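PDB 3ZPL: putative marr-family transcriptional repressor from Streptomyces coelicolor, which binds DNA through a winged helix-turn-helix and probably acts as a MarR-family repressor of transcription. Local coordinates for residues T38-H43 with R138-D143; Y59-K64 with K80-T85; V63-A66 with R72-M75; R104-C107 with G113-A116. All coordinates share one frame; numbering follows the deposited sequence.

How the interactions relate
Interaction 1 lies apart from the other three, in the helical body beside the dimer interface. It is a small, buried, mainly apolar meeting of helices 24-52 and 120-142. The remaining contacts belong to the winged helix-turn-helix. Interactions 2 and 3 share Lys64 on helix 56-66: in 2 the lysine lies over Tyr81, in 3 its chain touches Leu73, and Tyr81 and Leu73 also pack on each other. Strand 72-74 carries interaction 3 into the sheet, where it bonds to strand 114-118 of interaction 4. Chemistry differs with place: aliphatic in the buried helical contact, mixed in the partly buried 2 and 3, and backbone bonds with phosphate contacts in the surface wing of interaction 4.

Interaction 1. Residues T38-H43 with R138-D143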
loop_
_atom_site.group_PDB
_atom_site.type_symbol
_atom_site.label_atom_id
_atom_site.label_comp_id
_atom_site.label_asym_id
_atom_site.label_seq_id
_atom_site.Cartn_x
_atom_site.Cartn_y
_atom_site.Cartn_z
ATOM N N THR A 38 -2.094 -4.561 2.193
ATOM C CA THR A 38 -3.270 -4.314 1.370
ATOM C C THR A 38 -4.500 -4.187 2.251
ATOM O O THR A 38 -5.404 -3.414 1.917
ATOM C CB THR A 38 -3.493 -5.413 0.314
ATOM O OG1 THR A 38 -2.299 -5.613 -0.445
ATOM C CG2 THR A 38 -4.634 -5.040 -0.645
ATOM N N LEU A 39 -4.533 -4.915 3.377
ATOM C CA LEU A 39 -5.666 -4.863 4.314
ATOM C C LEU A 39 -5.626 -3.603 5.167
ATOM O O LEU A 39 -6.665 -3.022 5.443
ATOM C CB LEU A 39 -5.705 -6.089 5.240
ATOM C CG LEU A 39 -6.121 -7.439 4.643
ATOM C CD1 LEU A 39 -5.725 -8.541 5.587
ATOM C CD2 LEU A 39 -7.609 -7.511 4.343
ATOM N N LEU A 40 -4.434 -3.207 5.616
ATOM C CA LEU A 40 -4.290 -1.949 6.343
ATOM C C LEU A 40 -4.721 -0.733 5.499
ATOM O O LEU A 40 -5.552 0.057 5.949
ATOM C CB LEU A 40 -2.853 -1.738 6.816
ATOM C CG LEU A 40 -2.594 -1.914 8.300
ATOM C CD1 LEU A 40 -1.118 -1.670 8.588
ATOM C CD2 LEU A 40 -3.468 -0.989 9.151
ATOM N N GLU A 41 -4.157 -0.576 4.300
ATOM C CA GLU A 41 -4.535 0.566 3.440
ATOM C C GLU A 41 -6.044 0.555 3.253
ATOM O O GLU A 41 -6.659 1.597 3.258
ATOM C CB GLU A 41 -3.838 0.614 2.076
ATOM N N ASP A 42 -6.636 -0.632 3.127
ATOM C CA ASP A 42 -8.075 -0.732 2.952
ATOM C C ASP A 42 -8.825 -0.280 4.207
ATOM O O ASP A 42 -9.787 0.480 4.139
ATOM C CB ASP A 42 -8.450 -2.169 2.607
ATOM C CG ASP A 42 -9.927 -2.347 2.395
ATOM O OD1 ASP A 42 -10.649 -2.596 3.372
ATOM O OD2 ASP A 42 -10.382 -2.225 1.247
ATOM N N HIS A 43 -8.376 -0.772 5.351
ATOM C CA HIS A 43 -9.037 -0.503 6.605
ATOM C C HIS A 43 -8.955 0.985 6.935
ATOM O O HIS A 43 -9.958 1.599 7.348
ATOM C CB HIS A 43 -8.420 -1.351 7.713
ATOM C CG HIS A 43 -9.022 -1.108 9.056
ATOM N ND1 HIS A 43 -10.378 -1.165 9.284
ATOM C CD2 HIS A 43 -8.452 -0.784 10.241
ATOM C CE1 HIS A 43 -10.617 -0.902 10.558
ATOM N NE2 HIS A 43 -9.464 -0.661 11.159
ATOM N N ARG A 138 -4.039 2.033 16.260
ATOM C CA ARG A 138 -3.714 1.245 17.452
ATOM C C ARG A 138 -4.254 -0.172 17.311
ATOM O O ARG A 138 -3.499 -1.134 17.393
ATOM C CB ARG A 138 -4.302 1.879 18.722
ATOM C CG ARG A 138 -3.430 2.977 19.339
ATOM C CD ARG A 138 -3.547 3.244 20.841
ATOM N NE ARG A 138 -2.490 4.185 21.248
ATOM C CZ ARG A 138 -1.193 3.872 21.383
ATOM N NH1 ARG A 138 -0.749 2.642 21.143
ATOM N NH2 ARG A 138 -0.316 4.805 21.759
ATOM N N GLN A 139 -5.565 -0.271 17.099
ATOM C CA GLN A 139 -6.284 -1.548 17.137
ATOM C C GLN A 139 -5.761 -2.500 16.079
ATOM O O GLN A 139 -5.628 -3.684 16.328
ATOM C CB GLN A 139 -7.796 -1.371 16.970
ATOM N N ALA A 140 -5.443 -1.982 14.905
ATOM C CA ALA A 140 -4.926 -2.799 13.816
ATOM C C ALA A 140 -3.486 -3.248 14.029
ATOM O O ALA A 140 -3.098 -4.322 13.580
ATOM C CB ALA A 140 -5.024 -2.036 12.521
ATOM N N VAL A 141 -2.694 -2.428 14.710
ATOM C CA VAL A 141 -1.254 -2.668 14.812
ATOM C C VAL A 141 -0.731 -2.732 16.255
ATOM O O VAL A 141 -0.459 -3.820 16.756
ATOM C CB VAL A 141 -0.473 -1.600 14.036
ATOM C CG1 VAL A 141 1.027 -1.827 14.169
ATOM C CG2 VAL A 141 -0.890 -1.623 12.575
ATOM N N PHE A 142 -0.601 -1.586 16.920
ATOM C CA PHE A 142 0.217 -1.512 18.132
ATOM C C PHE A 142 -0.331 -2.309 19.311
ATOM O O PHE A 142 0.438 -2.921 20.061
ATOM C CB PHE A 142 0.477 -0.049 18.515
ATOM C CG PHE A 142 1.326 0.687 17.526
ATOM C CD1 PHE A 142 2.708 0.547 17.542
ATOM C CD2 PHE A 142 0.753 1.491 16.551
ATOM C CE1 PHE A 142 3.503 1.200 16.612
ATOM C CE2 PHE A 142 1.541 2.161 15.625
ATOM C CZ PHE A 142 2.917 2.013 15.654
ATOM N N ASP A 143 -1.650 -2.316 19.476
ATOM C CA ASP A 143 -2.281 -3.149 20.501
ATOM C C ASP A 143 -2.000 -4.647 20.335
ATOM O O ASP A 143 -2.248 -5.415 21.264
ATOM C CB ASP A 143 -3.803 -2.934 20.518
ATOM C CG ASP A 143 -4.211 -1.646 21.209
ATOM O OD1 ASP A 143 -3.382 -1.041 21.940
ATOM O OD2 ASP A 143 -5.384 -1.248 21.053
#
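Next to the dimer interface of the MarR fold, the long helix 24-52 runs nearly antiparallel to the last turns of helix 120-142, and Leu40 is the residue that bridges them to Ala140 and Val141. The two short helical segments have axes 11.4 Å apart at 159°, a wide spacing for helix packing, so the contact is made by side-chain ends and is small. The two methyls of Leu40 divide the work: CD2 reaches the CB of Ala140 at 3.9 Å, while CD1 reaches Val141 CG2 at 4.0 Å, the two side chains crossing at about a right angle. One turn on, His43 adds a looser contact at the partly exposed side, its CD2 lying 4.3 Å from Ala140 CB in an oblique approach to the ring. Leu40, Ala140 and Val141, which make the apolar contacts, are all buried.

Both helices also serve the dimer. Asp42 forms a salt bridge with Arg177 of the second subunit, Arg138 forms one with Glu26 of that subunit, and Phe142 packs on its Trp30. On the later segment the backbone widens into a pi-type turn, in which Asp143 N bonds to Arg138 O at 3.0 Å. Val141 lies within this turn and uses its two methyls in different directions. With CG1 anti to the backbone N (chi1 179°), CG2 is placed beside that nitrogen and meets Leu40, whereas CG1 rests over the centre of the neighbouring Phe142 ring, 4.1 Å above its plane.

Interaction 2. Residues Y59-K64 with K80-T85; sequences YGLLVK and KYAKIT
Lys64 lies over one face of the Tyr81 ring, joining a cation-pi interaction to a CH-pi contact. Its CE stands above the middle of the ring, 3.4 Å from the Tyr81 centroid and almost on the ring normal, and its NZ is 4.2 Å from the same centroid. The lysine chain leaves with CG anti to the backbone N (chi1 -170°) and bends at chi2 (48°), which carries the rest of the chain across the tyrosine at about a right angle. CG also passes Tyr81 CD2, at 4.0 Å, so much of the chain takes part.

Aliphatic packing fills the more buried side. Leu61 CD2 touches the CB of Ala82 at 3.7 Å and Ile84 CD1 at 4.2 Å, and Leu61 also rests on Leu89 of helix 86-98. These contacts seat helix 56-66 against the helix-turn-helix formed by helices 75-82 and 86-98, with residues 83-85 as its turn.

Polar contacts lie at that turn. Lys83 is the first residue to leave the helix and has a positive phi (70°), its NZ bonding weakly to Lys80 O at 3.0 Å and also to Gln165. Thr85 then caps helix 86-98 at its N-terminus, OG1 accepting from Arg88 N.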
loop_
_atom_site.group_PDB
_atom_site.type_symbol
_atom_site.label_atom_id
_atom_site.label_comp_id
_atom_site.label_asym_id
_atom_site.label_seq_id
_atom_site.Cartn_x
_atom_site.Cartn_y
_atom_site.Cartn_z
ATOM N N TYR A 59 -5.097 12.693 4.080
ATOM C CA TYR A 59 -5.000 12.930 5.523
ATOM C C TYR A 59 -3.552 13.132 5.965
ATOM O O TYR A 59 -3.257 14.053 6.748
ATOM C CB TYR A 59 -5.616 11.764 6.286
ATOM C CG TYR A 59 -5.698 11.953 7.774
ATOM C CD1 TYR A 59 -6.789 12.585 8.353
ATOM C CD2 TYR A 59 -4.699 11.475 8.609
ATOM C CE1 TYR A 59 -6.889 12.746 9.729
ATOM C CE2 TYR A 59 -4.781 11.626 9.987
ATOM C CZ TYR A 59 -5.882 12.269 10.537
ATOM O OH TYR A 59 -5.970 12.425 11.892
ATOM N N GLY A 60 -2.651 12.285 5.468
ATOM C CA GLY A 60 -1.210 12.414 5.751
ATOM C C GLY A 60 -0.637 13.777 5.366
ATOM O O GLY A 60 0.211 14.329 6.076
ATOM N N LEU A 61 -1.102 14.322 4.239
ATOM C CA LEU A 61 -0.626 15.614 3.779
ATOM C C LEU A 61 -1.022 16.688 4.785
ATOM O O LEU A 61 -0.198 17.510 5.184
ATOM C CB LEU A 61 -1.181 15.937 2.399
ATOM C CG LEU A 61 -0.898 14.930 1.282
ATOM C CD1 LEU A 61 -1.548 15.361 -0.031
ATOM C CD2 LEU A 61 0.597 14.731 1.073
ATOM N N LEU A 62 -2.266 16.646 5.256
ATOM C CA LEU A 62 -2.717 17.592 6.274
ATOM C C LEU A 62 -1.914 17.477 7.548
ATOM O O LEU A 62 -1.545 18.472 8.145
ATOM C CB LEU A 62 -4.178 17.371 6.600
ATOM C CG LEU A 62 -5.157 17.449 5.438
ATOM C CD1 LEU A 62 -6.551 17.654 5.994
ATOM C CD2 LEU A 62 -4.803 18.561 4.464
ATOM N N VAL A 63 -1.637 16.253 7.963
ATOM C CA VAL A 63 -0.852 16.003 9.174
ATOM C C VAL A 63 0.547 16.594 9.052
ATOM O O VAL A 63 1.045 17.236 9.979
ATOM C CB VAL A 63 -0.752 14.494 9.459
ATOM C CG1 VAL A 63 0.250 14.203 10.567
ATOM C CG2 VAL A 63 -2.121 13.952 9.830
ATOM N N LYS A 64 1.177 16.421 7.900
ATOM C CA LYS A 64 2.516 16.957 7.754
ATOM C C LYS A 64 2.547 18.491 7.755
ATOM O O LYS A 64 3.519 19.085 8.231
ATOM C CB LYS A 64 3.213 16.415 6.520
ATOM C CG LYS A 64 4.687 16.775 6.501
ATOM C CD LYS A 64 5.393 16.483 7.817
ATOM C CE LYS A 64 6.805 17.030 7.798
ATOM N NZ LYS A 64 7.453 16.866 9.128
ATOM N N LYS A 80 8.069 14.954 -1.037
ATOM C CA LYS A 80 9.216 14.168 -0.527
ATOM C C LYS A 80 8.889 13.491 0.805
ATOM O O LYS A 80 9.288 12.335 1.021
ATOM C CB LYS A 80 10.487 15.027 -0.370
ATOM C CG LYS A 80 11.710 14.262 0.156
ATOM C CD LYS A 80 13.015 15.049 0.017
ATOM N N TYR A 81 8.181 14.204 1.693
ATOM C CA TYR A 81 7.779 13.615 2.971
ATOM C C TYR A 81 6.768 12.504 2.734
ATOM O O TYR A 81 6.863 11.434 3.331
ATOM C CB TYR A 81 7.163 14.656 3.904
ATOM C CG TYR A 81 8.153 15.560 4.602
ATOM C CD1 TYR A 81 9.105 15.043 5.489
ATOM C CD2 TYR A 81 8.119 16.945 4.407
ATOM C CE1 TYR A 81 10.008 15.876 6.140
ATOM C CE2 TYR A 81 9.013 17.788 5.063
ATOM C CZ TYR A 81 9.953 17.251 5.923
ATOM O OH TYR A 81 10.829 18.093 6.556
ATOM N N ALA A 82 5.794 12.775 1.869
ATOM C CA ALA A 82 4.703 11.851 1.572
ATOM C C ALA A 82 5.149 10.646 0.732
ATOM O O ALA A 82 4.482 9.613 0.720
ATOM C CB ALA A 82 3.603 12.597 0.838
ATOM N N LYS A 83 6.261 10.803 0.022
ATOM C CA LYS A 83 6.840 9.760 -0.848
ATOM C C LYS A 83 5.986 9.533 -2.078
ATOM O O LYS A 83 5.892 8.410 -2.585
ATOM C CB LYS A 83 7.070 8.452 -0.104
ATOM C CG LYS A 83 7.747 8.610 1.248
ATOM C CD LYS A 83 9.158 9.136 1.113
ATOM C CE LYS A 83 9.665 9.686 2.435
ATOM N NZ LYS A 83 11.034 10.249 2.305
ATOM N N ILE A 84 5.397 10.614 -2.581
ATOM C CA ILE A 84 4.545 10.546 -3.749
ATOM C C ILE A 84 5.131 11.417 -4.831
ATOM O O ILE A 84 6.133 12.080 -4.594
ATOM C CB ILE A 84 3.110 11.001 -3.414
ATOM C CG1 ILE A 84 3.044 12.515 -3.199
ATOM C CG2 ILE A 84 2.582 10.204 -2.220
ATOM C CD1 ILE A 84 1.756 12.988 -2.586
ATOM N N THR A 85 4.493 11.467 -5.996
ATOM C CA THR A 85 4.974 12.334 -7.049
ATOM C C THR A 85 4.375 13.716 -6.945
ATOM O O THR A 85 3.298 13.906 -6.411
ATOM C CB THR A 85 4.692 11.750 -8.456
ATOM O OG1 THR A 85 3.287 11.727 -8.701
ATOM C CG2 THR A 85 5.269 10.344 -8.569
#

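Interaction 3. Residues V63-A66 with R72-M75; sequences VKLA and RLRM. With nucleotides of chain C.
Leu65 and Leu73 form the centre of this contact, where the end of helix 56-66 meets strand 72-74. Leu65 CD2 lies 3.5 Å from Leu73 CB, reaching in from the flank of the helix, while the CB of Leu73 is directed toward the helix. The other end of Leu73 is covered as well: its CD2 touches Lys64 CG at 3.8 Å, beside the start of the lysine chain that goes on to Tyr81.

One residue along the strand the direction reverses: the CB of Arg74 is directed away from the helix, and its chain runs on to the DNA. The chain of Arg74 bends at chi3 (60°) and brings NE to 3.8 Å from OP1 of DA5 of chain C, approaching obliquely, too long for a hydrogen bond but probably close enough for the charges to attract. Met75 follows, with CB 3.6 Å from O5' of the same nucleotide. A serine in place of Arg74 would probably leave the DA5 phosphate without this nearby positive charge and uncover the face of the Phe115 ring on which Arg74 CG now packs.

Strand 72-74 is held in the wing sheet by backbone hydrogen bonds to strand 114-118, Leu73 with Ala116 and Met75 with Gln114. Leu78 of helix 75-82 packs on both Leu65 and Leu73, so this edge strand of the sheet is backed by helices 56-66 and 75-82, while Met75 beyond it reaches Leu89 and Val93 of helix 86-98.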
loop_
_atom_site.group_PDB
_atom_site.type_symbol
_atom_site.label_atom_id
_atom_site.label_comp_id
_atom_site.label_asym_id
_atom_site.label_seq_id
_atom_site.Cartn_x
_atom_site.Cartn_y
_atom_site.Cartn_z
ATOM N N VAL A 63 -1.637 16.253 7.963
ATOM C CA VAL A 63 -0.852 16.003 9.174
ATOM C C VAL A 63 0.547 16.594 9.052
ATOM O O VAL A 63 1.045 17.236 9.979
ATOM C CB VAL A 63 -0.752 14.494 9.459
ATOM C CG1 VAL A 63 0.250 14.203 10.567
ATOM C CG2 VAL A 63 -2.121 13.952 9.830
ATOM N N LYS A 64 1.177 16.421 7.900
ATOM C CA LYS A 64 2.516 16.957 7.754
ATOM C C LYS A 64 2.547 18.491 7.755
ATOM O O LYS A 64 3.519 19.085 8.231
ATOM C CB LYS A 64 3.213 16.415 6.520
ATOM C CG LYS A 64 4.687 16.775 6.501
ATOM C CD LYS A 64 5.393 16.483 7.817
ATOM C CE LYS A 64 6.805 17.030 7.798
ATOM N NZ LYS A 64 7.453 16.866 9.128
ATOM N N LEU A 65 1.518 19.129 7.198
ATOM C CA LEU A 65 1.440 20.614 7.182
ATOM C C LEU A 65 1.155 21.130 8.583
ATOM O O LEU A 65 1.868 21.999 9.094
ATOM C CB LEU A 65 0.344 21.095 6.243
ATOM C CG LEU A 65 0.496 20.736 4.768
ATOM C CD1 LEU A 65 -0.664 21.309 3.978
ATOM C CD2 LEU A 65 1.823 21.236 4.227
ATOM N N ALA A 66 0.150 20.534 9.227
ATOM C CA ALA A 66 -0.150 20.799 10.641
ATOM C C ALA A 66 1.095 20.752 11.547
ATOM O O ALA A 66 1.199 21.500 12.504
ATOM C CB ALA A 66 -1.198 19.812 11.141
ATOM N N ARG A 72 2.767 25.280 6.761
ATOM C CA ARG A 72 2.982 25.343 5.326
ATOM C C ARG A 72 4.221 24.581 4.943
ATOM O O ARG A 72 5.098 24.342 5.763
ATOM C CB ARG A 72 3.085 26.800 4.861
ATOM C CG ARG A 72 4.402 27.488 5.224
ATOM C CD ARG A 72 4.307 28.987 5.010
ATOM N NE ARG A 72 3.142 29.499 5.701
ATOM C CZ ARG A 72 2.425 30.560 5.317
ATOM N NH1 ARG A 72 2.760 31.253 4.225
ATOM N NH2 ARG A 72 1.366 30.934 6.037
ATOM N N LEU A 73 4.309 24.262 3.660
ATOM C CA LEU A 73 5.409 23.491 3.116
ATOM C C LEU A 73 5.363 23.665 1.599
ATOM O O LEU A 73 4.287 23.705 1.006
ATOM C CB LEU A 73 5.196 22.021 3.483
ATOM C CG LEU A 73 6.348 21.194 4.062
ATOM C CD1 LEU A 73 7.074 21.897 5.200
ATOM C CD2 LEU A 73 5.804 19.858 4.534
ATOM N N ARG A 74 6.517 23.776 0.959
ATOM C CA ARG A 74 6.540 23.882 -0.502
ATOM C C ARG A 74 6.213 22.549 -1.124
ATOM O O ARG A 74 6.533 21.515 -0.560
ATOM C CB ARG A 74 7.886 24.411 -0.998
ATOM C CG ARG A 74 7.919 25.924 -0.856
ATOM C CD ARG A 74 9.283 26.482 -1.190
ATOM N NE ARG A 74 9.684 26.178 -2.554
ATOM C CZ ARG A 74 10.203 27.044 -3.421
ATOM N NH1 ARG A 74 10.411 28.340 -3.100
ATOM N NH2 ARG A 74 10.527 26.606 -4.638
ATOM N N MET A 75 5.611 22.589 -2.306
ATOM C CA MET A 75 5.092 21.386 -2.955
ATOM C C MET A 75 6.062 20.202 -2.969
ATOM O O MET A 75 5.727 19.116 -2.490
ATOM C CB MET A 75 4.677 21.699 -4.387
ATOM C CG MET A 75 3.641 22.809 -4.524
ATOM S SD MET A 75 2.242 22.663 -3.375
ATOM C CE MET A 75 1.294 21.398 -4.201
ATOM P P DA C 5 7.495 23.979 -5.767
ATOM O OP1 DA C 5 6.955 25.061 -4.911
ATOM O OP2 DA C 5 8.043 22.745 -5.151
ATOM O "O5'" DA C 5 6.378 23.645 -6.849
ATOM C "C5'" DA C 5 5.811 24.724 -7.595
ATOM C "C4'" DA C 5 5.000 24.210 -8.760
ATOM O "O4'" DA C 5 5.814 23.479 -9.694
ATOM C "C3'" DA C 5 3.849 23.254 -8.444
ATOM O "O3'" DA C 5 2.643 23.988 -8.217
ATOM C "C2'" DA C 5 3.790 22.356 -9.679
ATOM C "C1'" DA C 5 4.878 22.926 -10.585
ATOM N N9 DA C 5 5.563 21.968 -11.448
ATOM C C8 DA C 5 6.474 21.003 -11.103
ATOM N N7 DA C 5 6.870 20.267 -12.112
ATOM C C5 DA C 5 6.174 20.784 -13.196
ATOM C C6 DA C 5 6.137 20.426 -14.555
ATOM N N6 DA C 5 6.862 19.435 -15.078
ATOM N N1 DA C 5 5.326 21.134 -15.371
ATOM C C2 DA C 5 4.591 22.120 -14.843
ATOM N N3 DA C 5 4.534 22.545 -13.580
ATOM C C4 DA C 5 5.360 21.828 -12.799
#

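Interaction 4. Residues R104-C107 with G113-A116; sequences REDC and GQFA. With nucleotides of chain C.
In the beta hairpin that forms the wing of this winged-helix domain, Arg104 CA makes a CA-H...O contact of 3.2 Å with Phe115 O, and Arg104 forms a non-hydrogen-bonded antiparallel pair with Ala116. Its side chain continues to the DNA, where NH2 comes within 2.9 Å of OP1 of DT6 of chain C in an oblique approach, while NH1 is held in a salt bridge by Glu97.

Glu105 makes the hydrogen-bonded pair with Phe115: Glu105 N donates to Phe115 O at 3.2 Å, and Phe115 N returns a nearly straight bond of 2.7 Å to Glu105 O, in the carbonyl plane. The carboxylate of Glu105 is engaged by Arg103.

Asp106 faces Gln114 on the same side of the sheet as Arg104. Their side chains run alongside each other with carboxylate and amide planes 86° apart. Gln114 binds the DNA backbone twice, its main-chain N hydrogen-bonded to OP1 of DA5 of chain C and its NE2 weakly to DT6 OP1 at 3.3 Å. CG lies anti to the backbone N (chi1 -156°), and a bend at chi2 turns the amide to that phosphate. With an alanine here, the DT6 phosphate would probably lose its amide donor and Asp106 the flat group beside it.

Cys107 closes the segment, its N donating to Gly113 O at 3.3 Å from well above the carbonyl plane. On the face opposite Gln114 lies the Phe115 ring, its edge near the carbonyl oxygens of Glu105 and Asp106. Cys107 CB touches Phe115 CE2 at 4.2 Å, and Cys107 SG sits obliquely 5.5 Å from the ring centroid, 59° off its normal.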
loop_
_atom_site.group_PDB
_atom_site.type_symbol
_atom_site.label_atom_id
_atom_site.label_comp_id
_atom_site.label_asym_id
_atom_site.label_seq_id
_atom_site.Cartn_x
_atom_site.Cartn_y
_atom_site.Cartn_z
ATOM N N ARG A 104 -3.125 27.839 -1.299
ATOM C CA ARG A 104 -1.808 28.005 -1.885
ATOM C C ARG A 104 -1.352 29.455 -1.877
ATOM O O ARG A 104 -2.158 30.365 -2.019
ATOM C CB ARG A 104 -1.820 27.523 -3.331
ATOM C CG ARG A 104 -1.857 26.004 -3.494
ATOM C CD ARG A 104 -2.791 25.594 -4.643
ATOM N NE ARG A 104 -2.281 24.478 -5.428
ATOM C CZ ARG A 104 -2.877 23.988 -6.511
ATOM N NH1 ARG A 104 -4.023 24.513 -6.939
ATOM N NH2 ARG A 104 -2.336 22.952 -7.160
ATOM N N GLU A 105 -0.041 29.647 -1.752
ATOM C CA GLU A 105 0.584 30.948 -1.932
ATOM C C GLU A 105 1.832 30.804 -2.790
ATOM O O GLU A 105 2.423 29.718 -2.880
ATOM C CB GLU A 105 0.968 31.548 -0.578
ATOM C CG GLU A 105 -0.078 32.441 0.031
ATOM C CD GLU A 105 0.386 33.109 1.318
ATOM O OE1 GLU A 105 1.540 32.895 1.745
ATOM O OE2 GLU A 105 -0.422 33.865 1.915
ATOM N N ASP A 106 2.270 31.913 -3.365
ATOM C CA ASP A 106 3.503 31.943 -4.148
ATOM C C ASP A 106 4.688 32.116 -3.207
ATOM O O ASP A 106 4.545 32.715 -2.143
ATOM C CB ASP A 106 3.485 33.088 -5.170
ATOM C CG ASP A 106 2.147 33.222 -5.880
ATOM O OD1 ASP A 106 1.139 32.752 -5.340
ATOM O OD2 ASP A 106 2.097 33.814 -6.970
ATOM N N CYS A 107 5.850 31.573 -3.588
ATOM C CA CYS A 107 7.085 31.847 -2.868
ATOM C C CYS A 107 7.507 33.249 -3.324
ATOM O O CYS A 107 7.472 33.548 -4.518
ATOM C CB CYS A 107 8.169 30.802 -3.162
ATOM S SG CYS A 107 9.699 31.052 -2.246
ATOM N N GLY A 113 8.065 28.683 -7.148
ATOM C CA GLY A 113 7.608 27.841 -6.077
ATOM C C GLY A 113 6.194 28.144 -5.640
ATOM O O GLY A 113 5.666 29.234 -5.863
ATOM N N GLN A 114 5.584 27.155 -5.000
ATOM C CA GLN A 114 4.264 27.309 -4.437
ATOM C C GLN A 114 4.233 26.692 -3.049
ATOM O O GLN A 114 4.855 25.648 -2.800
ATOM C CB GLN A 114 3.281 26.639 -5.367
ATOM C CG GLN A 114 1.864 27.158 -5.287
ATOM C CD GLN A 114 1.374 27.898 -6.501
ATOM O OE1 GLN A 114 0.915 29.037 -6.435
ATOM N NE2 GLN A 114 1.381 27.197 -7.611
ATOM N N PHE A 115 3.556 27.364 -2.127
ATOM C CA PHE A 115 3.373 26.834 -0.783
ATOM C C PHE A 115 2.002 26.198 -0.687
ATOM O O PHE A 115 1.047 26.690 -1.278
ATOM C CB PHE A 115 3.489 27.943 0.274
ATOM C CG PHE A 115 4.899 28.249 0.689
ATOM C CD1 PHE A 115 5.598 27.378 1.526
ATOM C CD2 PHE A 115 5.515 29.421 0.286
ATOM C CE1 PHE A 115 6.890 27.670 1.936
ATOM C CE2 PHE A 115 6.806 29.721 0.690
ATOM C CZ PHE A 115 7.500 28.845 1.512
ATOM N N ALA A 116 1.928 25.091 0.048
ATOM C CA ALA A 116 0.659 24.493 0.459
ATOM C C ALA A 116 0.478 24.814 1.942
ATOM O O ALA A 116 1.312 24.465 2.759
ATOM C CB ALA A 116 0.687 22.992 0.242
ATOM P P DA C 5 7.495 23.979 -5.767
ATOM O OP1 DA C 5 6.955 25.061 -4.911
ATOM O OP2 DA C 5 8.043 22.745 -5.151
ATOM O "O5'" DA C 5 6.378 23.645 -6.849
ATOM C "C5'" DA C 5 5.811 24.724 -7.595
ATOM C "C4'" DA C 5 5.000 24.210 -8.760
ATOM O "O4'" DA C 5 5.814 23.479 -9.694
ATOM C "C3'" DA C 5 3.849 23.254 -8.444
ATOM O "O3'" DA C 5 2.643 23.988 -8.217
ATOM C "C2'" DA C 5 3.790 22.356 -9.679
ATOM C "C1'" DA C 5 4.878 22.926 -10.585
ATOM N N9 DA C 5 5.563 21.968 -11.448
ATOM C C8 DA C 5 6.474 21.003 -11.103
ATOM N N7 DA C 5 6.870 20.267 -12.112
ATOM C C5 DA C 5 6.174 20.784 -13.196
ATOM C C6 DA C 5 6.137 20.426 -14.555
ATOM N N6 DA C 5 6.862 19.435 -15.078
ATOM N N1 DA C 5 5.326 21.134 -15.371
ATOM C C2 DA C 5 4.591 22.120 -14.843
ATOM N N3 DA C 5 4.534 22.545 -13.580
ATOM C C4 DA C 5 5.360 21.828 -12.799
ATOM P P DT C 6 1.218 23.220 -8.092
ATOM O OP1 DT C 6 0.279 24.096 -7.347
ATOM O OP2 DT C 6 1.460 21.848 -7.595
ATOM O "O5'" DT C 6 0.741 23.124 -9.607
ATOM C "C5'" DT C 6 0.599 24.303 -10.398
ATOM C "C4'" DT C 6 0.177 23.929 -11.799
ATOM O "O4'" DT C 6 1.166 23.083 -12.426
ATOM C "C3'" DT C 6 -1.150 23.173 -11.876
ATOM O "O3'" DT C 6 -2.041 23.975 -12.655
ATOM C "C2'" DT C 6 -0.784 21.832 -12.493
ATOM C "C1'" DT C 6 0.510 22.130 -13.231
ATOM N N1 DT C 6 1.421 20.978 -13.388
ATOM C C2 DT C 6 1.646 20.465 -14.647
ATOM O O2 DT C 6 1.138 20.926 -15.658
ATOM N N3 DT C 6 2.502 19.390 -14.683
ATOM C C4 DT C 6 3.131 18.790 -13.608
ATOM O O4 DT C 6 3.857 17.819 -13.789
ATOM C C5 DT C 6 2.835 19.370 -12.318
ATOM C C7 DT C 6 3.468 18.786 -11.095
ATOM C C6 DT C 6 2.011 20.423 -12.276
#